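Local coordinates for aggregation suppressing protein (Salmonella enterica subsp. enterica serovar Typhimurium, PDB 4ZJ9) that is a small heat shock protein chaperone that probably suppresses the aggregation of other proteins under stress, at residues Asn56-Val61 / Leu128-Ile133. Sequence-based numbering, arbitrary orientation.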
loop_
_atom_site.group_PDB
_atom_site.type_symbol
_atom_site.label_atom_id
_atom_site.label_comp_id
_atom_site.label_asym_id
_atom_site.label_seq_id
_atom_site.Cartn_x
_atom_site.Cartn_y
_atom_site.Cartn_z
ATOM N N ASN A 56 2.830 5.486 24.900
ATOM C CA ASN A 56 2.165 4.954 23.688
ATOM C C ASN A 56 3.048 5.065 22.417
ATOM O O ASN A 56 3.778 6.030 22.223
ATOM C CB ASN A 56 0.827 5.678 23.396
ATOM C CG ASN A 56 -0.178 5.571 24.526
ATOM O OD1 ASN A 56 -0.379 6.521 25.280
ATOM N ND2 ASN A 56 -0.832 4.429 24.636
ATOM N N TYR A 57 2.953 4.065 21.557
ATOM C CA TYR A 57 3.585 4.118 20.266
ATOM C C TYR A 57 2.584 3.656 19.197
ATOM O O TYR A 57 1.682 2.939 19.472
ATOM C CB TYR A 57 4.833 3.238 20.252
ATOM C CG TYR A 57 5.861 3.601 21.296
ATOM C CD1 TYR A 57 5.826 3.041 22.584
ATOM C CD2 TYR A 57 6.864 4.503 21.007
ATOM C CE1 TYR A 57 6.766 3.401 23.547
ATOM C CE2 TYR A 57 7.811 4.854 21.951
ATOM C CZ TYR A 57 7.763 4.318 23.217
ATOM O OH TYR A 57 8.724 4.725 24.105
ATOM N N LEU A 58 2.762 4.129 17.975
ATOM C CA LEU A 58 2.010 3.652 16.815
ATOM C C LEU A 58 2.995 3.256 15.761
ATOM O O LEU A 58 3.784 4.066 15.304
ATOM C CB LEU A 58 1.022 4.662 16.278
ATOM C CG LEU A 58 0.236 4.144 15.044
ATOM C CD1 LEU A 58 -0.809 3.099 15.418
ATOM C CD2 LEU A 58 -0.416 5.291 14.263
ATOM N N LEU A 59 2.948 1.986 15.398
ATOM C CA LEU A 59 3.762 1.460 14.331
ATOM C C LEU A 59 2.879 1.351 13.103
ATOM O O LEU A 59 1.769 0.778 13.142
ATOM C CB LEU A 59 4.279 0.065 14.719
ATOM C CG LEU A 59 4.946 -0.692 13.595
ATOM C CD1 LEU A 59 6.253 -0.022 13.214
ATOM C CD2 LEU A 59 5.135 -2.119 14.087
ATOM N N THR A 60 3.350 1.906 12.008
ATOM C CA THR A 60 2.645 1.771 10.734
ATOM C C THR A 60 3.528 1.088 9.722
ATOM O O THR A 60 4.621 1.580 9.389
ATOM C CB THR A 60 2.247 3.210 10.217
ATOM O OG1 THR A 60 1.373 3.783 11.187
ATOM C CG2 THR A 60 1.517 3.151 8.913
ATOM N N VAL A 61 3.051 -0.039 9.194
ATOM C CA VAL A 61 3.810 -0.752 8.196
ATOM C C VAL A 61 3.074 -0.679 6.851
ATOM O O VAL A 61 1.878 -0.925 6.776
ATOM C CB VAL A 61 3.992 -2.219 8.603
ATOM C CG1 VAL A 61 4.960 -2.933 7.657
ATOM C CG2 VAL A 61 4.528 -2.280 10.010
ATOM N N LEU A 128 -2.084 -0.438 4.832
ATOM C CA LEU A 128 -1.282 -0.097 5.958
ATOM C C LEU A 128 -1.620 -1.009 7.139
ATOM O O LEU A 128 -2.774 -1.361 7.343
ATOM C CB LEU A 128 -1.435 1.391 6.405
ATOM C CG LEU A 128 -1.070 2.430 5.343
ATOM C CD1 LEU A 128 -1.381 3.824 5.870
ATOM C CD2 LEU A 128 0.337 2.269 4.843
ATOM N N LEU A 129 -0.568 -1.423 7.880
ATOM C CA LEU A 129 -0.811 -2.213 9.076
ATOM C C LEU A 129 -0.478 -1.289 10.223
ATOM O O LEU A 129 0.670 -0.821 10.315
ATOM C CB LEU A 129 0.112 -3.418 9.088
ATOM C CG LEU A 129 -0.040 -4.273 10.378
ATOM C CD1 LEU A 129 -1.421 -4.910 10.568
ATOM C CD2 LEU A 129 1.016 -5.345 10.256
ATOM N N LEU A 130 -1.453 -1.004 11.058
ATOM C CA LEU A 130 -1.332 -0.114 12.163
ATOM C C LEU A 130 -1.366 -0.885 13.470
ATOM O O LEU A 130 -2.376 -1.508 13.809
ATOM C CB LEU A 130 -2.483 0.901 12.163
ATOM C CG LEU A 130 -2.120 2.147 11.323
ATOM C CD1 LEU A 130 -2.119 1.884 9.839
ATOM C CD2 LEU A 130 -3.176 3.205 11.576
ATOM N N VAL A 131 -0.283 -0.789 14.225
ATOM C CA VAL A 131 -0.111 -1.498 15.481
ATOM C C VAL A 131 0.107 -0.520 16.636
ATOM O O VAL A 131 1.127 0.185 16.697
ATOM C CB VAL A 131 1.074 -2.438 15.381
ATOM C CG1 VAL A 131 1.127 -3.297 16.665
ATOM C CG2 VAL A 131 0.850 -3.354 14.201
ATOM N N GLU A 132 -0.848 -0.459 17.556
ATOM C CA GLU A 132 -0.715 0.377 18.749
ATOM C C GLU A 132 -0.048 -0.418 19.832
ATOM O O GLU A 132 -0.425 -1.541 20.106
ATOM C CB GLU A 132 -2.078 0.852 19.284
ATOM C CG GLU A 132 -2.902 1.529 18.192
ATOM C CD GLU A 132 -4.248 2.044 18.670
ATOM O OE1 GLU A 132 -4.752 1.550 19.714
ATOM O OE2 GLU A 132 -4.789 2.949 17.982
ATOM N N ILE A 133 0.938 0.210 20.431
ATOM C CA ILE A 133 1.744 -0.391 21.454
ATOM C C ILE A 133 1.623 0.548 22.670
ATOM O O ILE A 133 1.890 1.742 22.582
ATOM C CB ILE A 133 3.197 -0.531 21.030
ATOM C CG1 ILE A 133 3.349 -1.416 19.792
ATOM C CG2 ILE A 133 4.054 -1.056 22.170
ATOM C CD1 ILE A 133 4.534 -0.964 18.949
#
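The backbone O of L129 accepts the amide of V61 at 2.7 Å (V61 N to L129 O), and T60 CA, 3.3 Å from L129 O, directs its hydrogen at the same oxygen as a weaker CA-H...O contact. The amide of L129 returns a bond to V61, L129 N lying 2.7 Å from V61 O, and the two-bond exchange recurs where L59 faces V131 and Y57 faces I133. Six bonds in all thus join 56-61 and 128-133 as regular antiparallel neighbours, with L58–E132 and T60–L130 as the intervening non-hydrogen-bonded pairs.

Y57, L59 and V61 share one face of the sheet with L129, V131 and I133, and there the partners meet mainly at their first carbons: CB of L59 lies 4.1 Å from CB of V131. I133 also reaches diagonally, its CD1 coming 4.4 Å from CB of L59. The Y57 ring stands with its edge toward I133 O.

On the other face, L58 carries CG anti to its own N (chi1 180°), which swings CD1 across the strand gap to 3.8 Å from CG of E132, where the two side chains cross at a slant. T60 and L130 instead run alongside each other, pointing the same way; the methyl CG2 of T60 packs 4.0 Å from CD1 of L130.

The pair forms the centre of a four-stranded antiparallel sheet of the alpha-crystallin beta-sandwich, 47-51 bonding to the outer side of 56-61 and 118-125 to that of 128-133. L59 and V61 pack on F111 and L109 of strand 107-112 in the opposing sheet, whereas T60 meets I102 of the second subunit.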